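Long-range contacts in succinylglutamate desuccinylase/aspartoacylase (PDB 3LWU), which binds a zinc ion and probably hydrolyses ester bonds, as a member of the succinylglutamate desuccinylase/aspartoacylase family: residues Val129-Trp134 and Trp239-Tyr244; Glu301-Tyr306 and Val385-Pro390; Gly319-Cys324 and Val338-Ile343. One frame throughout, in Å; residues are numbered along the deposited sequence.

In the fold
The three contacts are spread along an elongated chain, and all lie away from the zinc site formed by His63, Glu66 and His192. Contact 1 joins two helices at the periphery of the catalytic domain. Contact 2, its centre about 31 Å from that of contact 1, pairs strand 303-306 with the last strand of the chain. Between those two paired segments the chain runs out to contact 3, whose centre is about 31 Å from that of contact 2, the nearest atoms of the two contacts being about 17 Å apart. Contacts 1 and 3 lie on opposite sides of the chain's centre, about 50 Å apart between centres; contact 3 also meets other subunits.

Contact 1. Residues Val129-Trp134 and Trp239-Tyr244; sequences VDIQNW and WQLTEY
Ile131 of the 129-134 segment meets Leu241 and Tyr244, which lie about one turn apart on helix 230-247. This is helix-to-helix packing at the surface of the catalytic domain: the first turn of helix 131-138 rests against the flank of a longer helix. No hydrogen bond joins the two segments, so shape does the work, and a branched aliphatic residue suits a place where two neighbours must be met at once. Ile131 holds CG1 anti to its own N (chi1 -173°), which carries that branch across to the other helix. Its end, CD1, reaches CD1 of Leu241 at 3.7 Å, the two side chains meeting roughly perpendicular. Nearer the backbone, Ile131 CG1 passes Tyr244 CB at 3.9 Å, the isoleucine and tyrosine side chains running antiparallel alongside each other.

Tyr244 also has its ring carbon CG anti to the backbone N (chi1 -175°), and this throws the ring over the start of the shorter helix. There Gln132 covers one ring face with its backbone carbon, CA, which lies 3.9 Å from Tyr244 CZ. The aliphatic part of the glutamine continues the cover, CG coming within 4.1 Å of Tyr244 CE1, while the amide plane is turned 66° from the ring. A long polar residue fits this margin because its methylenes can pack on the tyrosine while its amide remains at the exposed surface. Tyr135 adds an edge-to-face contact to Tyr244, and Tyr150 of helix 143-160 touches Leu241. The helix start that presents Ile131 and Gln132 is capped by Asp130 at the N-cap position, whose OD1 accepts a weak hydrogen bond of 3.3 Å from Asn133 N.

Contact 2. Residues Glu301-Tyr306 and Val385-Pro390; sequences ERFGCY and VFPLQP
Gly304 and Phe386 form a reciprocal pair of backbone hydrogen bonds, Gly304 N to Phe386 O at 2.9 Å and Phe386 N to Gly304 O at 3.1 Å. They make the hydrogen-bonded pair of a short antiparallel beta ladder between strands 303-306 and 386-387. Leu388 N adds a third bond, to Arg302 O, and meets that oxygen from above the carbonyl plane, 37° out of it. On its other side strand 303-306 bonds to strand 218-222, while the Arg302 guanidinium reaches Phe214 O and Ala298 O. Pro387, which has no N-H to give, stands opposite Phe303 in the non-hydrogen-bonded pair, where none is needed across the ladder.

Packing spreads from these bonds. A chi1 of 47° tucks CG of Phe386 in beside both its N and its C and turns the ring back over the neighbouring strand; Gly304 O then lies 3.5 Å above the Phe386 ring plane, over its centre. Phe386 CE2 meets Tyr306 CE2 at 3.8 Å, the two rings inclined to each other. Were Phe386 an alanine, the carbonyl of Gly304 would probably lose its cover and the Tyr306 ring would be freer to turn. Glycine suits its place too, since a side chain on Gly304 would be tight against Leu388 CD2. Beyond Gly304, Phe303 CB packs on Val385 CG1 at 3.6 Å.

Contact 3. Residues Gly319-Cys324 and Val338-Ile343; sequences GLIEYC and VNILRI
Ile321 and Ile340 lie side by side on the tightly packed face of an antiparallel beta hairpin, whose strands 319-323 and 336-341 are the two inner strands of a four-stranded sheet. Ile321 CD1 meets Ile340 CG1 at 3.7 Å. With CG2 anti to the backbone N, Ile321 sets that methyl 3.8 Å from Val338 CG1 and also over a face of the Tyr323 ring, off-centre, toward the rim. Branched aliphatic residues fill this side well, and Leu378 of strand 377-382 packs against it.

The face of Leu320, Glu322, Asn339 and Leu341 is looser between the strands: Leu320 CB and Leu341 CB stand 4.2 Å apart. Glu322 and Asn339 remain partly exposed, a place where polar side chains are at home. Asn70 and Tyr74 of a second subunit pack on Leu320 and Leu341. Four backbone bonds tie the strands together, Leu341 N to Leu320 O being the shortest at 2.8 Å.

At the other extreme of packing is Gly319, whose backbone angles would push a beta carbon into the carbonyl oxygen of the residue before. Such a carbon would also clash with Ile340 CG2 and with Arg342 CD, which lies 3.6 Å from the bare CA of Gly319.

Contact 1. Residues Val129-Trp134 and Trp239-Tyr244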
# COMPACT_ATOMS: atom_id res chain seq x y z
N VAL A 129 -6.02 26.89 25.91
CA VAL A 129 -6.33 27.33 27.28
C VAL A 129 -6.69 28.81 27.26
O VAL A 129 -5.95 29.60 26.69
CB VAL A 129 -5.11 27.16 28.23
CG1 VAL A 129 -5.45 27.67 29.64
CG2 VAL A 129 -4.62 25.69 28.26
N ASP A 130 -7.79 29.20 27.89
CA ASP A 130 -8.07 30.61 28.08
C ASP A 130 -7.16 31.06 29.21
O ASP A 130 -7.46 30.88 30.40
CB ASP A 130 -9.53 30.87 28.39
CG ASP A 130 -9.82 32.33 28.70
OD1 ASP A 130 -8.91 33.20 28.76
OD2 ASP A 130 -11.02 32.60 28.88
N ILE A 131 -6.03 31.63 28.82
CA ILE A 131 -4.91 31.77 29.74
C ILE A 131 -5.13 32.90 30.71
O ILE A 131 -4.80 32.75 31.87
CB ILE A 131 -3.54 31.91 29.00
CG1 ILE A 131 -2.40 31.88 30.02
CG2 ILE A 131 -3.50 33.20 28.16
CD1 ILE A 131 -2.40 30.62 30.91
N GLN A 132 -5.72 34.00 30.24
CA GLN A 132 -6.05 35.15 31.10
C GLN A 132 -6.99 34.70 32.22
O GLN A 132 -6.81 35.06 33.38
CB GLN A 132 -6.74 36.30 30.32
CG GLN A 132 -6.16 36.66 28.93
CD GLN A 132 -7.14 37.51 28.09
OE1 GLN A 132 -7.87 36.98 27.23
NE2 GLN A 132 -7.17 38.82 28.35
N ASN A 133 -8.00 33.92 31.85
CA ASN A 133 -9.00 33.46 32.80
C ASN A 133 -8.45 32.43 33.79
O ASN A 133 -8.68 32.54 35.00
CB ASN A 133 -10.17 32.84 32.04
CG ASN A 133 -11.37 32.62 32.92
OD1 ASN A 133 -12.16 33.53 33.13
ND2 ASN A 133 -11.50 31.40 33.47
N TRP A 134 -7.74 31.43 33.26
CA TRP A 134 -7.22 30.35 34.09
C TRP A 134 -6.29 30.94 35.15
O TRP A 134 -6.37 30.58 36.35
CB TRP A 134 -6.51 29.25 33.25
CG TRP A 134 -6.19 28.05 34.12
CD1 TRP A 134 -6.97 26.94 34.31
CD2 TRP A 134 -5.05 27.88 34.99
NE1 TRP A 134 -6.37 26.08 35.21
CE2 TRP A 134 -5.20 26.64 35.64
CE3 TRP A 134 -3.90 28.64 35.24
CZ2 TRP A 134 -4.27 26.17 36.55
CZ3 TRP A 134 -2.97 28.16 36.15
CH2 TRP A 134 -3.16 26.94 36.80
N TRP A 239 4.72 27.33 27.85
CA TRP A 239 5.35 28.55 27.27
C TRP A 239 4.35 29.69 27.34
O TRP A 239 4.69 30.79 27.80
CB TRP A 239 5.77 28.30 25.80
CG TRP A 239 6.92 29.20 25.33
CD1 TRP A 239 7.34 30.38 25.91
CD2 TRP A 239 7.79 28.98 24.20
NE1 TRP A 239 8.40 30.90 25.20
CE2 TRP A 239 8.70 30.07 24.15
CE3 TRP A 239 7.88 27.98 23.20
CZ2 TRP A 239 9.71 30.18 23.16
CZ3 TRP A 239 8.89 28.10 22.21
CH2 TRP A 239 9.79 29.19 22.21
N GLN A 240 3.11 29.41 26.94
CA GLN A 240 2.03 30.40 26.99
C GLN A 240 1.83 30.92 28.41
O GLN A 240 1.75 32.13 28.60
CB GLN A 240 0.69 29.82 26.51
CG GLN A 240 0.56 29.62 25.02
CD GLN A 240 -0.50 28.52 24.70
OE1 GLN A 240 -1.47 28.34 25.47
NE2 GLN A 240 -0.29 27.77 23.60
N LEU A 241 1.74 30.00 29.38
CA LEU A 241 1.51 30.38 30.78
C LEU A 241 2.62 31.30 31.25
O LEU A 241 2.36 32.34 31.84
CB LEU A 241 1.42 29.17 31.69
CG LEU A 241 1.33 29.40 33.20
CD1 LEU A 241 0.12 30.22 33.59
CD2 LEU A 241 1.28 28.06 33.91
N THR A 242 3.86 30.93 30.98
CA THR A 242 5.02 31.70 31.41
C THR A 242 5.07 33.13 30.80
O THR A 242 5.27 34.10 31.54
CB THR A 242 6.34 30.97 31.09
OG1 THR A 242 6.29 29.63 31.57
CG2 THR A 242 7.53 31.71 31.71
N GLU A 243 4.93 33.24 29.47
CA GLU A 243 4.91 34.56 28.82
C GLU A 243 3.77 35.38 29.40
O GLU A 243 3.96 36.58 29.72
CB GLU A 243 4.75 34.45 27.29
CG GLU A 243 6.01 33.94 26.58
CD GLU A 243 5.74 33.44 25.16
OE1 GLU A 243 4.73 33.87 24.56
OE2 GLU A 243 6.52 32.59 24.65
N TYR A 244 2.60 34.76 29.59
CA TYR A 244 1.51 35.50 30.21
C TYR A 244 1.86 35.95 31.63
O TYR A 244 1.75 37.14 31.92
CB TYR A 244 0.16 34.77 30.20
CG TYR A 244 -0.94 35.67 30.77
CD1 TYR A 244 -1.53 36.68 29.98
CD2 TYR A 244 -1.37 35.54 32.09
CE1 TYR A 244 -2.52 37.55 30.51
CE2 TYR A 244 -2.34 36.38 32.62
CZ TYR A 244 -2.92 37.38 31.83
OH TYR A 244 -3.89 38.18 32.40

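Contact 2. Residues Glu301-Tyr306 and Val385-Pro390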
# COMPACT_ATOMS: atom_id res chain seq x y z
N GLU A 301 31.76 19.09 18.12
CA GLU A 301 31.25 20.36 17.63
C GLU A 301 29.74 20.29 17.46
O GLU A 301 29.23 19.31 16.91
CB GLU A 301 31.95 20.71 16.32
CG GLU A 301 33.37 21.16 16.56
CD GLU A 301 34.19 21.28 15.28
OE1 GLU A 301 33.85 20.67 14.25
OE2 GLU A 301 35.21 21.99 15.32
N ARG A 302 29.06 21.31 17.98
CA ARG A 302 27.62 21.40 17.94
C ARG A 302 27.19 22.67 17.21
O ARG A 302 27.78 23.72 17.47
CB ARG A 302 27.06 21.40 19.35
CG ARG A 302 27.17 20.06 20.03
CD ARG A 302 26.49 20.07 21.39
NE ARG A 302 26.60 18.78 22.08
CZ ARG A 302 27.68 18.31 22.69
NH1 ARG A 302 28.82 18.99 22.74
NH2 ARG A 302 27.62 17.12 23.28
N PHE A 303 26.20 22.58 16.30
CA PHE A 303 25.71 23.72 15.52
C PHE A 303 24.19 23.79 15.58
O PHE A 303 23.53 22.85 16.01
CB PHE A 303 26.12 23.66 14.04
CG PHE A 303 27.61 23.47 13.80
CD1 PHE A 303 28.18 22.20 13.86
CD2 PHE A 303 28.42 24.55 13.47
CE1 PHE A 303 29.56 22.02 13.64
CE2 PHE A 303 29.81 24.39 13.25
CZ PHE A 303 30.38 23.13 13.33
N GLY A 304 23.64 24.92 15.16
CA GLY A 304 22.18 25.10 15.09
C GLY A 304 21.77 26.02 13.95
O GLY A 304 22.63 26.69 13.38
N CYS A 305 20.48 26.01 13.61
CA CYS A 305 19.85 27.05 12.81
C CYS A 305 18.42 27.27 13.27
O CYS A 305 17.84 26.42 13.93
CB CYS A 305 19.88 26.74 11.31
SG CYS A 305 18.67 25.60 10.73
N TYR A 306 17.85 28.41 12.94
CA TYR A 306 16.46 28.66 13.28
C TYR A 306 15.64 27.85 12.28
O TYR A 306 16.10 27.59 11.17
CB TYR A 306 16.14 30.16 13.24
CG TYR A 306 16.87 30.94 14.32
CD1 TYR A 306 16.39 30.97 15.61
CD2 TYR A 306 18.08 31.60 14.05
CE1 TYR A 306 17.06 31.63 16.61
CE2 TYR A 306 18.75 32.27 15.05
CZ TYR A 306 18.23 32.29 16.33
OH TYR A 306 18.88 32.96 17.34
N VAL A 385 23.73 28.45 9.29
CA VAL A 385 24.13 27.61 10.40
C VAL A 385 25.18 28.36 11.21
O VAL A 385 25.93 29.14 10.67
CB VAL A 385 24.68 26.26 9.89
CG1 VAL A 385 25.13 25.36 11.03
CG2 VAL A 385 23.63 25.53 9.07
N PHE A 386 25.19 28.12 12.51
CA PHE A 386 26.17 28.71 13.43
C PHE A 386 26.51 27.76 14.57
O PHE A 386 25.71 26.89 14.91
CB PHE A 386 25.61 30.02 14.00
CG PHE A 386 24.20 29.92 14.51
CD1 PHE A 386 23.94 29.44 15.79
CD2 PHE A 386 23.13 30.31 13.72
CE1 PHE A 386 22.63 29.35 16.26
CE2 PHE A 386 21.82 30.24 14.19
CZ PHE A 386 21.57 29.74 15.46
N PRO A 387 27.71 27.91 15.17
CA PRO A 387 28.03 27.12 16.37
C PRO A 387 27.10 27.47 17.53
O PRO A 387 26.80 28.63 17.73
CB PRO A 387 29.48 27.52 16.69
CG PRO A 387 30.01 28.13 15.41
CD PRO A 387 28.82 28.82 14.82
N LEU A 388 26.63 26.46 18.26
CA LEU A 388 25.78 26.66 19.44
C LEU A 388 26.62 27.23 20.55
O LEU A 388 26.15 28.06 21.34
CB LEU A 388 25.23 25.32 19.98
CG LEU A 388 23.97 24.69 19.40
CD1 LEU A 388 23.55 23.49 20.28
CD2 LEU A 388 22.84 25.71 19.30
N GLN A 389 27.86 26.75 20.61
CA GLN A 389 28.70 26.89 21.78
C GLN A 389 30.08 27.42 21.39
O GLN A 389 31.11 26.85 21.79
CB GLN A 389 28.81 25.52 22.47
CG GLN A 389 28.05 25.39 23.78
CD GLN A 389 28.97 25.53 24.96
OE1 GLN A 389 29.33 24.53 25.59
NE2 GLN A 389 29.39 26.76 25.26
N PRO A 390 30.12 28.56 20.66
CA PRO A 390 31.34 28.98 19.96
C PRO A 390 32.54 28.96 20.88
O PRO A 390 32.46 29.49 21.98
CB PRO A 390 31.02 30.42 19.53
CG PRO A 390 29.53 30.56 19.66
CD PRO A 390 29.16 29.67 20.79

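Contact 3. Residues Gly319-Cys324 and Val338-Ile343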
# COMPACT_ATOMS: atom_id res chain seq x y z
N GLY A 319 13.22 11.65 -12.00
CA GLY A 319 14.24 10.77 -12.54
C GLY A 319 14.80 9.81 -11.52
O GLY A 319 14.20 9.55 -10.49
N LEU A 320 15.96 9.24 -11.82
CA LEU A 320 16.68 8.39 -10.90
C LEU A 320 17.80 9.21 -10.27
O LEU A 320 18.46 9.98 -10.96
CB LEU A 320 17.23 7.18 -11.64
CG LEU A 320 16.17 6.32 -12.31
CD1 LEU A 320 16.80 5.08 -13.03
CD2 LEU A 320 15.14 5.91 -11.25
N ILE A 321 17.97 9.06 -8.95
CA ILE A 321 18.76 9.94 -8.16
C ILE A 321 19.97 9.29 -7.48
O ILE A 321 19.85 8.28 -6.77
CB ILE A 321 17.91 10.56 -7.05
CG1 ILE A 321 16.70 11.27 -7.66
CG2 ILE A 321 18.77 11.61 -6.24
CD1 ILE A 321 17.08 12.45 -8.53
N GLU A 322 21.13 9.92 -7.72
CA GLU A 322 22.32 9.67 -6.93
C GLU A 322 22.53 10.81 -5.93
O GLU A 322 22.59 11.98 -6.29
CB GLU A 322 23.58 9.45 -7.79
CG GLU A 322 24.78 9.00 -6.94
CD GLU A 322 25.93 8.39 -7.73
OE1 GLU A 322 25.74 8.04 -8.91
OE2 GLU A 322 27.02 8.27 -7.16
N TYR A 323 22.58 10.44 -4.65
CA TYR A 323 22.68 11.39 -3.55
C TYR A 323 24.16 11.65 -3.31
O TYR A 323 24.81 10.83 -2.72
CB TYR A 323 21.96 10.85 -2.29
CG TYR A 323 20.47 10.71 -2.53
CD1 TYR A 323 19.63 11.80 -2.44
CD2 TYR A 323 19.91 9.49 -2.91
CE1 TYR A 323 18.27 11.69 -2.70
CE2 TYR A 323 18.59 9.37 -3.18
CZ TYR A 323 17.76 10.47 -3.08
OH TYR A 323 16.43 10.35 -3.39
N CYS A 324 24.69 12.74 -3.84
CA CYS A 324 26.12 13.04 -3.73
C CYS A 324 26.48 13.65 -2.40
O CYS A 324 27.54 13.40 -1.88
CB CYS A 324 26.56 14.02 -4.82
SG CYS A 324 26.22 13.40 -6.41
N VAL A 338 22.67 16.46 -5.74
CA VAL A 338 22.32 15.18 -6.41
C VAL A 338 22.75 15.21 -7.88
O VAL A 338 22.97 16.28 -8.46
CB VAL A 338 20.81 14.88 -6.38
CG1 VAL A 338 20.31 14.84 -4.97
CG2 VAL A 338 20.04 15.86 -7.22
N ASN A 339 22.89 14.02 -8.46
CA ASN A 339 22.86 13.87 -9.90
C ASN A 339 21.54 13.20 -10.28
O ASN A 339 21.11 12.26 -9.63
CB ASN A 339 24.06 13.06 -10.38
CG ASN A 339 25.39 13.71 -9.96
OD1 ASN A 339 25.56 14.90 -10.12
ND2 ASN A 339 26.32 12.92 -9.45
N ILE A 340 20.90 13.68 -11.33
CA ILE A 340 19.71 13.04 -11.85
C ILE A 340 20.05 12.31 -13.14
O ILE A 340 20.58 12.91 -14.07
CB ILE A 340 18.62 14.08 -12.15
CG1 ILE A 340 18.38 14.98 -10.93
CG2 ILE A 340 17.33 13.40 -12.59
CD1 ILE A 340 17.25 16.01 -11.13
N LEU A 341 19.74 11.03 -13.16
CA LEU A 341 19.89 10.19 -14.34
C LEU A 341 18.53 10.07 -15.02
O LEU A 341 17.54 9.70 -14.38
CB LEU A 341 20.40 8.80 -13.93
CG LEU A 341 20.46 7.70 -15.02
CD1 LEU A 341 21.45 8.10 -16.08
CD2 LEU A 341 20.82 6.30 -14.43
N ARG A 342 18.50 10.37 -16.31
CA ARG A 342 17.31 10.18 -17.13
C ARG A 342 17.67 9.32 -18.35
O ARG A 342 17.96 9.83 -19.46
CB ARG A 342 16.72 11.54 -17.53
CG ARG A 342 16.02 12.29 -16.37
CD ARG A 342 14.72 11.57 -16.00
NE ARG A 342 13.81 11.67 -17.14
CZ ARG A 342 12.99 12.70 -17.37
NH1 ARG A 342 12.85 13.65 -16.48
NH2 ARG A 342 12.28 12.73 -18.48
N ILE A 343 17.62 8.01 -18.14
CA ILE A 343 18.03 7.06 -19.15
C ILE A 343 17.06 6.99 -20.33
O ILE A 343 17.41 6.49 -21.42
CB ILE A 343 18.29 5.68 -18.53
CG1 ILE A 343 19.12 4.80 -19.49
CG2 ILE A 343 16.99 5.00 -18.11
CD1 ILE A 343 20.41 5.37 -19.93